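Local coordinates for DUF2235 domain-containing protein (Pseudomonas aeruginosa, PDB 4O5P) that probably hydrolyses membrane phospholipids as a toxic effector delivered by the type VI secretion system, at residues Gln391-Gly396 with Gln658-Arg663; Ala508-Trp513 with Phe566-Asp571; Glu514-Arg519 with Arg546-Ile551. All blocks are in the same frame, centred on the assembly; numbering follows the deposited sequence.

Contact 1: residues Gln391-Gly396 with Gln658-Arg663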
loop_
_atom_site.group_PDB
_atom_site.type_symbol
_atom_site.label_atom_id
_atom_site.label_comp_id
_atom_site.label_asym_id
_atom_site.label_seq_id
_atom_site.Cartn_x
_atom_site.Cartn_y
_atom_site.Cartn_z
ATOM N N GLN A 391 9.859 9.767 -16.174
ATOM C CA GLN A 391 9.690 11.203 -15.901
ATOM C C GLN A 391 11.009 11.963 -15.905
ATOM O O GLN A 391 11.111 13.034 -15.303
ATOM C CB GLN A 391 8.975 11.421 -14.555
ATOM C CG GLN A 391 7.463 11.179 -14.617
ATOM C CD GLN A 391 6.755 11.322 -13.273
ATOM O OE1 GLN A 391 7.382 11.412 -12.212
ATOM N NE2 GLN A 391 5.437 11.326 -13.316
ATOM N N GLY A 392 12.021 11.396 -16.563
ATOM C CA GLY A 392 13.337 12.003 -16.603
ATOM C C GLY A 392 14.081 11.920 -15.283
ATOM O O GLY A 392 15.009 12.699 -15.039
ATOM N N LYS A 393 13.663 10.998 -14.412
ATOM C CA LYS A 393 14.387 10.799 -13.162
ATOM C C LYS A 393 15.311 9.596 -13.314
ATOM O O LYS A 393 14.972 8.655 -14.019
ATOM C CB LYS A 393 13.422 10.593 -12.000
ATOM C CG LYS A 393 12.246 11.556 -11.991
ATOM C CD LYS A 393 12.647 13.004 -11.764
ATOM C CE LYS A 393 11.439 13.922 -12.097
ATOM N NZ LYS A 393 11.490 15.223 -11.346
ATOM N N ALA A 394 16.473 9.639 -12.657
ATOM C CA ALA A 394 17.449 8.548 -12.695
ATOM C C ALA A 394 17.735 8.073 -14.119
ATOM O O ALA A 394 17.820 6.863 -14.381
ATOM C CB ALA A 394 16.990 7.394 -11.832
ATOM N N VAL A 395 17.859 9.035 -15.034
ATOM C CA VAL A 395 18.206 8.734 -16.415
ATOM C C VAL A 395 19.523 7.982 -16.417
ATOM O O VAL A 395 20.473 8.377 -15.738
ATOM C CB VAL A 395 18.299 10.005 -17.287
ATOM C CG1 VAL A 395 19.062 9.719 -18.569
ATOM C CG2 VAL A 395 16.912 10.496 -17.628
ATOM N N GLY A 396 19.564 6.875 -17.144
ATOM C CA GLY A 396 20.740 6.026 -17.117
ATOM C C GLY A 396 21.212 5.619 -15.727
ATOM O O GLY A 396 22.230 6.113 -15.235
ATOM N N GLN A 658 15.531 13.235 -9.291
ATOM C CA GLN A 658 15.258 12.058 -8.445
ATOM C C GLN A 658 13.792 11.927 -8.024
ATOM O O GLN A 658 13.229 10.836 -8.081
ATOM C CB GLN A 658 16.176 12.049 -7.225
ATOM C CG GLN A 658 17.470 11.229 -7.443
ATOM C CD GLN A 658 18.491 11.902 -8.349
ATOM O OE1 GLN A 658 18.648 13.123 -8.331
ATOM N NE2 GLN A 658 19.204 11.098 -9.142
ATOM N N VAL A 659 13.178 13.051 -7.655
ATOM C CA VAL A 659 11.823 13.060 -7.128
ATOM C C VAL A 659 10.784 13.010 -8.240
ATOM O O VAL A 659 10.731 13.897 -9.109
ATOM C CB VAL A 659 11.580 14.284 -6.219
ATOM C CG1 VAL A 659 10.108 14.353 -5.769
ATOM C CG2 VAL A 659 12.514 14.230 -5.002
ATOM N N HIS A 660 9.942 11.984 -8.202
ATOM C CA HIS A 660 8.883 11.830 -9.207
ATOM C C HIS A 660 7.649 12.647 -8.854
ATOM O O HIS A 660 7.603 13.301 -7.819
ATOM C CB HIS A 660 8.505 10.360 -9.415
ATOM C CG HIS A 660 9.577 9.548 -10.070
ATOM N ND1 HIS A 660 10.747 9.198 -9.421
ATOM C CD2 HIS A 660 9.663 9.020 -11.315
ATOM C CE1 HIS A 660 11.500 8.481 -10.241
ATOM N NE2 HIS A 660 10.866 8.363 -11.398
ATOM N N ASP A 661 6.659 12.620 -9.736
ATOM C CA ASP A 661 5.459 13.409 -9.539
ATOM C C ASP A 661 4.321 12.437 -9.733
ATOM O O ASP A 661 3.891 12.170 -10.862
ATOM C CB ASP A 661 5.394 14.549 -10.566
ATOM C CG ASP A 661 4.250 15.521 -10.303
ATOM O OD1 ASP A 661 3.206 15.103 -9.756
ATOM O OD2 ASP A 661 4.373 16.714 -10.657
ATOM N N SER A 662 3.848 11.868 -8.633
ATOM C CA SER A 662 2.862 10.814 -8.732
ATOM C C SER A 662 1.511 11.398 -9.145
ATOM O O SER A 662 0.609 10.668 -9.528
ATOM C CB SER A 662 2.768 10.066 -7.414
ATOM O OG SER A 662 2.450 10.958 -6.370
ATOM N N ARG A 663 1.390 12.722 -9.086
ATOM C CA ARG A 663 0.168 13.381 -9.535
ATOM C C ARG A 663 0.044 13.395 -11.052
ATOM O O ARG A 663 -1.062 13.501 -11.585
ATOM C CB ARG A 663 0.090 14.808 -8.992
ATOM C CG ARG A 663 -1.002 14.992 -7.966
ATOM C CD ARG A 663 -1.785 16.271 -8.224
ATOM N NE ARG A 663 -3.072 16.023 -8.880
ATOM C CZ ARG A 663 -3.498 16.697 -9.949
ATOM N NH1 ARG A 663 -2.733 17.644 -10.476
ATOM N NH2 ARG A 663 -4.678 16.430 -10.492
HETATM O O HOH W 1 13.033 7.287 -12.623
#
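Gln391 and Lys393, on the loop after helix 379-383 in the Tle1-like catalytic region, clasp His660 and its neighbours in the segment that follows helix 649-657 of the C-terminal region. The Gln391 amide grips the backbone of Asp661 at two points. Gln391 OE1 accepts from Asp661 N at 2.8 Å. Gln391 NE2 donates to Asp661 O at 3.0 Å, from above that carbonyl's plane. Glutamine suits the place because one flat group supplies both an acceptor and a donor to a stretch of irregular backbone. OE1 also lies at the edge of the His660 ring.

Lys393 has its CG beside the backbone N and folds again at the next bond (chi2 -66°), which lays the chain over the imidazole. Its CG sits 3.5 Å from the centroid of the His660 ring, a CH-pi contact almost on the ring normal. Beyond it the ammonium donates to the backbone carbonyl of Val659, with Lys393 NZ to Val659 O 2.7 Å. At another edge, a water lying in the ring plane joins His660 NE2 to Lys393 O.

Around this buried seam, Lys393 NZ also bonds Phe655 O and Asp656 O at the end of helix 649-657. His660 ND1 bonds Asp381 of helix 379-383, while Gln391 and Asp661 rest on Leu575 of helix 571-587.

Contact 2: residues Ala508-Trp513 with Phe566-Asp571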
loop_
_atom_site.group_PDB
_atom_site.type_symbol
_atom_site.label_atom_id
_atom_site.label_comp_id
_atom_site.label_asym_id
_atom_site.label_seq_id
_atom_site.Cartn_x
_atom_site.Cartn_y
_atom_site.Cartn_z
ATOM N N ALA A 508 -0.135 5.414 -32.422
ATOM C CA ALA A 508 -0.354 4.157 -33.120
ATOM C C ALA A 508 0.036 2.968 -32.256
ATOM O O ALA A 508 -0.769 2.057 -32.021
ATOM C CB ALA A 508 0.451 4.147 -34.403
ATOM N N GLN A 509 1.288 2.990 -31.803
ATOM C CA GLN A 509 1.859 1.931 -30.986
ATOM C C GLN A 509 1.088 1.779 -29.672
ATOM O O GLN A 509 0.937 0.672 -29.141
ATOM C CB GLN A 509 3.345 2.219 -30.717
ATOM C CG GLN A 509 4.325 1.715 -31.799
ATOM C CD GLN A 509 4.226 2.485 -33.116
ATOM O OE1 GLN A 509 3.980 3.698 -33.129
ATOM N NE2 GLN A 509 4.409 1.772 -34.235
ATOM N N GLN A 510 0.591 2.903 -29.171
ATOM C CA GLN A 510 -0.197 2.951 -27.948
ATOM C C GLN A 510 -1.484 2.134 -28.095
ATOM O O GLN A 510 -1.756 1.214 -27.299
ATOM C CB GLN A 510 -0.504 4.412 -27.646
ATOM C CG GLN A 510 -1.234 4.684 -26.349
ATOM C CD GLN A 510 -1.216 6.160 -25.998
ATOM O OE1 GLN A 510 -0.311 6.897 -26.402
ATOM N NE2 GLN A 510 -2.224 6.605 -25.254
ATOM N N LYS A 511 -2.259 2.461 -29.129
ATOM C CA LYS A 511 -3.492 1.736 -29.436
ATOM C C LYS A 511 -3.215 0.265 -29.710
ATOM O O LYS A 511 -3.947 -0.614 -29.241
ATOM C CB LYS A 511 -4.181 2.365 -30.651
ATOM C CG LYS A 511 -5.292 3.338 -30.316
ATOM C CD LYS A 511 -4.764 4.636 -29.729
ATOM C CE LYS A 511 -5.839 5.724 -29.783
ATOM N NZ LYS A 511 -5.303 7.093 -29.499
ATOM N N ALA A 512 -2.147 -0.000 -30.460
ATOM C CA ALA A 512 -1.749 -1.369 -30.776
ATOM C C ALA A 512 -1.481 -2.199 -29.516
ATOM O O ALA A 512 -2.195 -3.163 -29.237
ATOM C CB ALA A 512 -0.527 -1.370 -31.686
ATOM N N TRP A 513 -0.442 -1.824 -28.771
ATOM C CA TRP A 513 -0.118 -2.477 -27.503
ATOM C C TRP A 513 -1.357 -2.672 -26.641
ATOM O O TRP A 513 -1.569 -3.759 -26.096
ATOM C CB TRP A 513 0.927 -1.673 -26.709
ATOM C CG TRP A 513 2.357 -1.868 -27.148
ATOM C CD1 TRP A 513 3.171 -0.937 -27.739
ATOM C CD2 TRP A 513 3.146 -3.058 -27.014
ATOM N NE1 TRP A 513 4.410 -1.480 -27.984
ATOM C CE2 TRP A 513 4.419 -2.780 -27.548
ATOM C CE3 TRP A 513 2.898 -4.334 -26.497
ATOM C CZ2 TRP A 513 5.436 -3.730 -27.575
ATOM C CZ3 TRP A 513 3.906 -5.276 -26.538
ATOM C CH2 TRP A 513 5.157 -4.971 -27.077
ATOM N N PHE A 566 -1.806 -2.397 -19.147
ATOM C CA PHE A 566 -0.843 -1.706 -20.004
ATOM C C PHE A 566 -0.718 -0.235 -19.647
ATOM O O PHE A 566 -1.710 0.484 -19.516
ATOM C CB PHE A 566 -1.157 -1.857 -21.497
ATOM C CG PHE A 566 -0.151 -1.166 -22.380
ATOM C CD1 PHE A 566 1.145 -1.656 -22.493
ATOM C CD2 PHE A 566 -0.496 -0.016 -23.082
ATOM C CE1 PHE A 566 2.082 -1.016 -23.299
ATOM C CE2 PHE A 566 0.432 0.628 -23.886
ATOM C CZ PHE A 566 1.723 0.130 -23.991
ATOM N N ASP A 567 0.527 0.194 -19.499
ATOM C CA ASP A 567 0.843 1.528 -19.032
ATOM C C ASP A 567 1.779 2.160 -20.068
ATOM O O ASP A 567 2.976 1.876 -20.089
ATOM C CB ASP A 567 1.516 1.416 -17.656
ATOM C CG ASP A 567 1.625 2.747 -16.935
ATOM O OD1 ASP A 567 0.902 3.694 -17.311
ATOM O OD2 ASP A 567 2.429 2.834 -15.977
ATOM N N PRO A 568 1.232 3.001 -20.956
ATOM C CA PRO A 568 2.068 3.561 -22.021
ATOM C C PRO A 568 2.916 4.727 -21.528
ATOM O O PRO A 568 2.456 5.501 -20.682
ATOM C CB PRO A 568 1.040 4.054 -23.029
ATOM C CG PRO A 568 -0.139 4.453 -22.205
ATOM C CD PRO A 568 -0.152 3.512 -21.008
ATOM N N PRO A 569 4.152 4.838 -22.039
ATOM C CA PRO A 569 5.018 5.984 -21.760
ATOM C C PRO A 569 4.382 7.276 -22.248
ATOM O O PRO A 569 4.447 7.547 -23.442
ATOM C CB PRO A 569 6.262 5.692 -22.607
ATOM C CG PRO A 569 6.259 4.211 -22.782
ATOM C CD PRO A 569 4.814 3.841 -22.901
ATOM N N LEU A 570 3.775 8.053 -21.351
ATOM C CA LEU A 570 3.256 9.370 -21.728
ATOM C C LEU A 570 3.772 10.450 -20.777
ATOM O O LEU A 570 3.057 11.401 -20.458
ATOM C CB LEU A 570 1.726 9.375 -21.749
ATOM C CG LEU A 570 1.010 8.365 -22.650
ATOM C CD1 LEU A 570 -0.493 8.515 -22.522
ATOM C CD2 LEU A 570 1.429 8.512 -24.104
ATOM N N ASP A 571 5.015 10.303 -20.327
ATOM C CA ASP A 571 5.566 11.211 -19.329
ATOM C C ASP A 571 5.618 12.678 -19.755
ATOM O O ASP A 571 5.421 13.565 -18.930
ATOM C CB ASP A 571 6.931 10.723 -18.845
ATOM C CG ASP A 571 6.826 9.460 -17.996
ATOM O OD1 ASP A 571 5.757 9.244 -17.376
ATOM O OD2 ASP A 571 7.818 8.697 -17.944
#
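Gln510 and Trp513, one turn apart on helix 507-528, meet Phe566, Pro568 and Leu570 of the proline-containing loop that leads into helix 571-587. Gln510 can be followed outward. CB leaves the helix at an angle to the loop, and with CG opposite the backbone N (chi1 -176°) and the rest extended, the chain reaches over to it. CG passes obliquely beside the pyrrolidine of Pro568, with Gln510 CG to Pro568 CB 4.1 Å. CD comes next, beside the Leu570 methyl CD2. At the end the two branches of the amide divide between the two methyls. Gln510 OE1 approaches Leu570 CD2 to 3.3 Å, and Gln510 NE2 faces Leu570 CD1 at 3.8 Å. Leucine, coming from the opposite direction at the N-cap position of helix 571-587, suits the place: its two methyls give van der Waals surface for the amide but no hydrogen bond.

Trp513 makes the aromatic half of the contact through the root of its side chain. Its CB lies over one face of the phenyl group, toward the rim, in a CH-pi contact with Trp513 CB 3.7 Å from the centroid of the Phe566 ring. The pyrrole part of the indole is nearly parallel to the phenyl plane, at 16°, but slid so far aside that the rings barely overlap. Pro568 N lies over the opposite face of Phe566, so the phenyl is held between helix and loop, a place suited to a flat apolar ring.

With no hydrogen bond crossing, attachment between these two segments rests on dispersion and shape, although a backbone bond between Pro569 and Met505 also ties the loop. The aliphatic stem of Gln510 serves as apolar surface, while its amide polarity is compatible with a partly exposed position at the protein surface.

Contact 3: residues Glu514-Arg519 with Arg546-Ile551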
loop_
_atom_site.group_PDB
_atom_site.type_symbol
_atom_site.label_atom_id
_atom_site.label_comp_id
_atom_site.label_asym_id
_atom_site.label_seq_id
_atom_site.Cartn_x
_atom_site.Cartn_y
_atom_site.Cartn_z
ATOM N N GLU A 514 -2.178 -1.634 -26.514
ATOM C CA GLU A 514 -3.397 -1.781 -25.714
ATOM C C GLU A 514 -4.346 -2.886 -26.223
ATOM O O GLU A 514 -4.757 -3.757 -25.448
ATOM C CB GLU A 514 -4.126 -0.446 -25.551
ATOM C CG GLU A 514 -5.521 -0.561 -24.935
ATOM C CD GLU A 514 -5.560 -1.305 -23.603
ATOM O OE1 GLU A 514 -4.551 -1.324 -22.865
ATOM O OE2 GLU A 514 -6.622 -1.878 -23.284
ATOM N N ALA A 515 -4.673 -2.875 -27.514
ATOM C CA ALA A 515 -5.610 -3.871 -28.031
ATOM C C ALA A 515 -5.046 -5.303 -27.966
ATOM O O ALA A 515 -5.790 -6.267 -27.667
ATOM C CB ALA A 515 -6.067 -3.502 -29.443
ATOM N N LEU A 516 -3.740 -5.438 -28.223
ATOM C CA LEU A 516 -3.053 -6.729 -28.086
ATOM C C LEU A 516 -3.114 -7.230 -26.638
ATOM O O LEU A 516 -3.378 -8.412 -26.380
ATOM C CB LEU A 516 -1.582 -6.622 -28.506
ATOM C CG LEU A 516 -1.255 -6.319 -29.967
ATOM C CD1 LEU A 516 0.242 -6.101 -30.175
ATOM C CD2 LEU A 516 -1.763 -7.444 -30.846
ATOM N N HIS A 517 -2.847 -6.320 -25.705
ATOM C CA HIS A 517 -2.897 -6.618 -24.280
ATOM C C HIS A 517 -4.295 -7.077 -23.907
ATOM O O HIS A 517 -4.453 -8.098 -23.255
ATOM C CB HIS A 517 -2.510 -5.376 -23.468
ATOM C CG HIS A 517 -2.292 -5.637 -22.005
ATOM N ND1 HIS A 517 -3.291 -5.483 -21.064
ATOM C CD2 HIS A 517 -1.185 -6.016 -21.321
ATOM C CE1 HIS A 517 -2.813 -5.774 -19.866
ATOM N NE2 HIS A 517 -1.536 -6.095 -19.992
ATOM N N LYS A 518 -5.297 -6.317 -24.337
ATOM C CA LYS A 518 -6.705 -6.600 -24.060
ATOM C C LYS A 518 -7.042 -8.035 -24.451
ATOM O O LYS A 518 -7.456 -8.854 -23.600
ATOM C CB LYS A 518 -7.591 -5.607 -24.823
ATOM C CG LYS A 518 -9.032 -5.488 -24.316
ATOM C CD LYS A 518 -9.839 -4.410 -25.074
ATOM C CE LYS A 518 -9.460 -2.976 -24.669
ATOM N NZ LYS A 518 -8.304 -2.366 -25.415
ATOM N N ARG A 519 -6.825 -8.348 -25.729
ATOM C CA ARG A 519 -7.082 -9.705 -26.221
ATOM C C ARG A 519 -6.311 -10.781 -25.432
ATOM O O ARG A 519 -6.904 -11.765 -24.964
ATOM C CB ARG A 519 -6.773 -9.802 -27.720
ATOM C CG ARG A 519 -6.975 -11.180 -28.308
ATOM C CD ARG A 519 -8.425 -11.648 -28.200
ATOM N NE ARG A 519 -8.529 -13.080 -28.472
ATOM C CZ ARG A 519 -9.667 -13.752 -28.638
ATOM N NH1 ARG A 519 -10.836 -13.131 -28.567
ATOM N NH2 ARG A 519 -9.627 -15.058 -28.885
ATOM N N ARG A 546 -2.399 -6.238 -37.781
ATOM C CA ARG A 546 -1.987 -4.833 -37.916
ATOM C C ARG A 546 -1.166 -4.423 -36.698
ATOM O O ARG A 546 -0.113 -3.793 -36.816
ATOM C CB ARG A 546 -3.202 -3.900 -37.985
ATOM C CG ARG A 546 -3.925 -3.853 -39.322
ATOM C CD ARG A 546 -4.823 -2.621 -39.408
ATOM N NE ARG A 546 -6.195 -2.848 -38.947
ATOM C CZ ARG A 546 -7.142 -3.461 -39.664
ATOM N NH1 ARG A 546 -6.874 -3.952 -40.871
ATOM N NH2 ARG A 546 -8.362 -3.604 -39.172
ATOM N N ASN A 547 -1.674 -4.792 -35.524
ATOM C CA ASN A 547 -1.072 -4.415 -34.246
ATOM C C ASN A 547 0.271 -5.087 -34.003
ATOM O O ASN A 547 1.241 -4.443 -33.587
ATOM C CB ASN A 547 -2.051 -4.723 -33.107
ATOM C CG ASN A 547 -3.255 -3.814 -33.129
ATOM O OD1 ASN A 547 -3.172 -2.682 -33.610
ATOM N ND2 ASN A 547 -4.383 -4.297 -32.624
ATOM N N VAL A 548 0.316 -6.388 -34.272
ATOM C CA VAL A 548 1.542 -7.164 -34.182
ATOM C C VAL A 548 2.580 -6.607 -35.144
ATOM O O VAL A 548 3.779 -6.729 -34.912
ATOM C CB VAL A 548 1.269 -8.652 -34.475
ATOM C CG1 VAL A 548 2.556 -9.464 -34.488
ATOM C CG2 VAL A 548 0.309 -9.210 -33.449
ATOM N N ALA A 549 2.116 -5.977 -36.221
ATOM C CA ALA A 549 3.034 -5.347 -37.159
ATOM C C ALA A 549 3.512 -3.989 -36.646
ATOM O O ALA A 549 4.672 -3.621 -36.838
ATOM C CB ALA A 549 2.386 -5.216 -38.541
ATOM N N LEU A 550 2.617 -3.251 -35.994
ATOM C CA LEU A 550 2.949 -1.940 -35.445
ATOM C C LEU A 550 4.036 -2.009 -34.359
ATOM O O LEU A 550 4.725 -1.028 -34.104
ATOM C CB LEU A 550 1.689 -1.218 -34.951
ATOM C CG LEU A 550 0.719 -0.793 -36.064
ATOM C CD1 LEU A 550 -0.685 -0.508 -35.540
ATOM C CD2 LEU A 550 1.266 0.407 -36.842
ATOM N N ILE A 551 4.189 -3.163 -33.720
ATOM C CA ILE A 551 5.465 -3.462 -33.080
ATOM C C ILE A 551 6.233 -4.366 -34.027
ATOM O O ILE A 551 5.633 -5.043 -34.847
ATOM C CB ILE A 551 5.334 -4.198 -31.754
ATOM C CG1 ILE A 551 3.861 -4.377 -31.335
ATOM C CG2 ILE A 551 6.215 -3.506 -30.721
ATOM C CD1 ILE A 551 3.224 -3.145 -30.716
#
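Leu516 of helix 507-528 pushes its isobutyl group against Asn547, Val548 and Ile551 at the end of helix 538-550. The short helical segments cross at a signed angle of -123°, their axes approaching to 9.8 Å, a spacing that a leucine can bridge.

Leu516 has CG beside its backbone N (chi1 -66°), with CD1 extended away from CA, so that the fork opens onto the other helix. One branch, Leu516 CD2, presses on Asn547 CB at 3.5 Å as the two side chains slide past each other in opposite directions. The same methyl, Leu516 CD2, meets Val548 CG2 at 3.8 Å, here crossing at about a right angle. Valine, branched at CB, suits this flank: its CG1 stands opposite the backbone N, and the other branch, CG2, supplies the touching methyl. The second leucine branch lies against backbone rather than side chain, with Leu516 CD1 3.9 Å from the carbonyl oxygen Asn547 O. More loosely, Leu516 CD1 also rests on Ile551 CG1, at 4.2 Å. Ile551 has by then left the helix, and its first torsion (chi1 -4°) puts this CG1 close to its own backbone N.

Asn547 turns its amide past the leucine and toward the neighbouring alanine, where its ND2 lies 3.7 Å from Ala515 CB; this is van der Waals contact, and the small methyl admits the amide close to the helix.

The contact thus closes a pair of consecutive helices within the C-terminal region. Trp544 of helix 538-550 also touches Leu516, while Ala512 and Trp513, just before Glu514 on helix 507-528, extend the packing against Asn547, Leu550 and Ile551.

How the contacts relate
The three contacts form a chain leading outward from the catalytic region. Contacts 1 and 2, with centres 19 Å apart, join where Gln391 N meets Asp571 OD2 at 2.9 Å, a probable hydrogen bond. Contacts 2 and 3 share helix 507-528 and lie closer, their centres 10 Å apart; there Gln509 NE2 probably bonds Leu550 O at 2.8 Å, and Trp513 packs on Ile551. Contacts 1 and 3 do not touch, their nearest atoms being about 19 Å apart. Along the sequence, contact 3 is nested in contact 2 and contact 2 in contact 1. Helix 379-383, which braces contact 1 through Asp381, begins with His379, a candidate member of a Ser-His-Asp triad with Ser237 and Asp281.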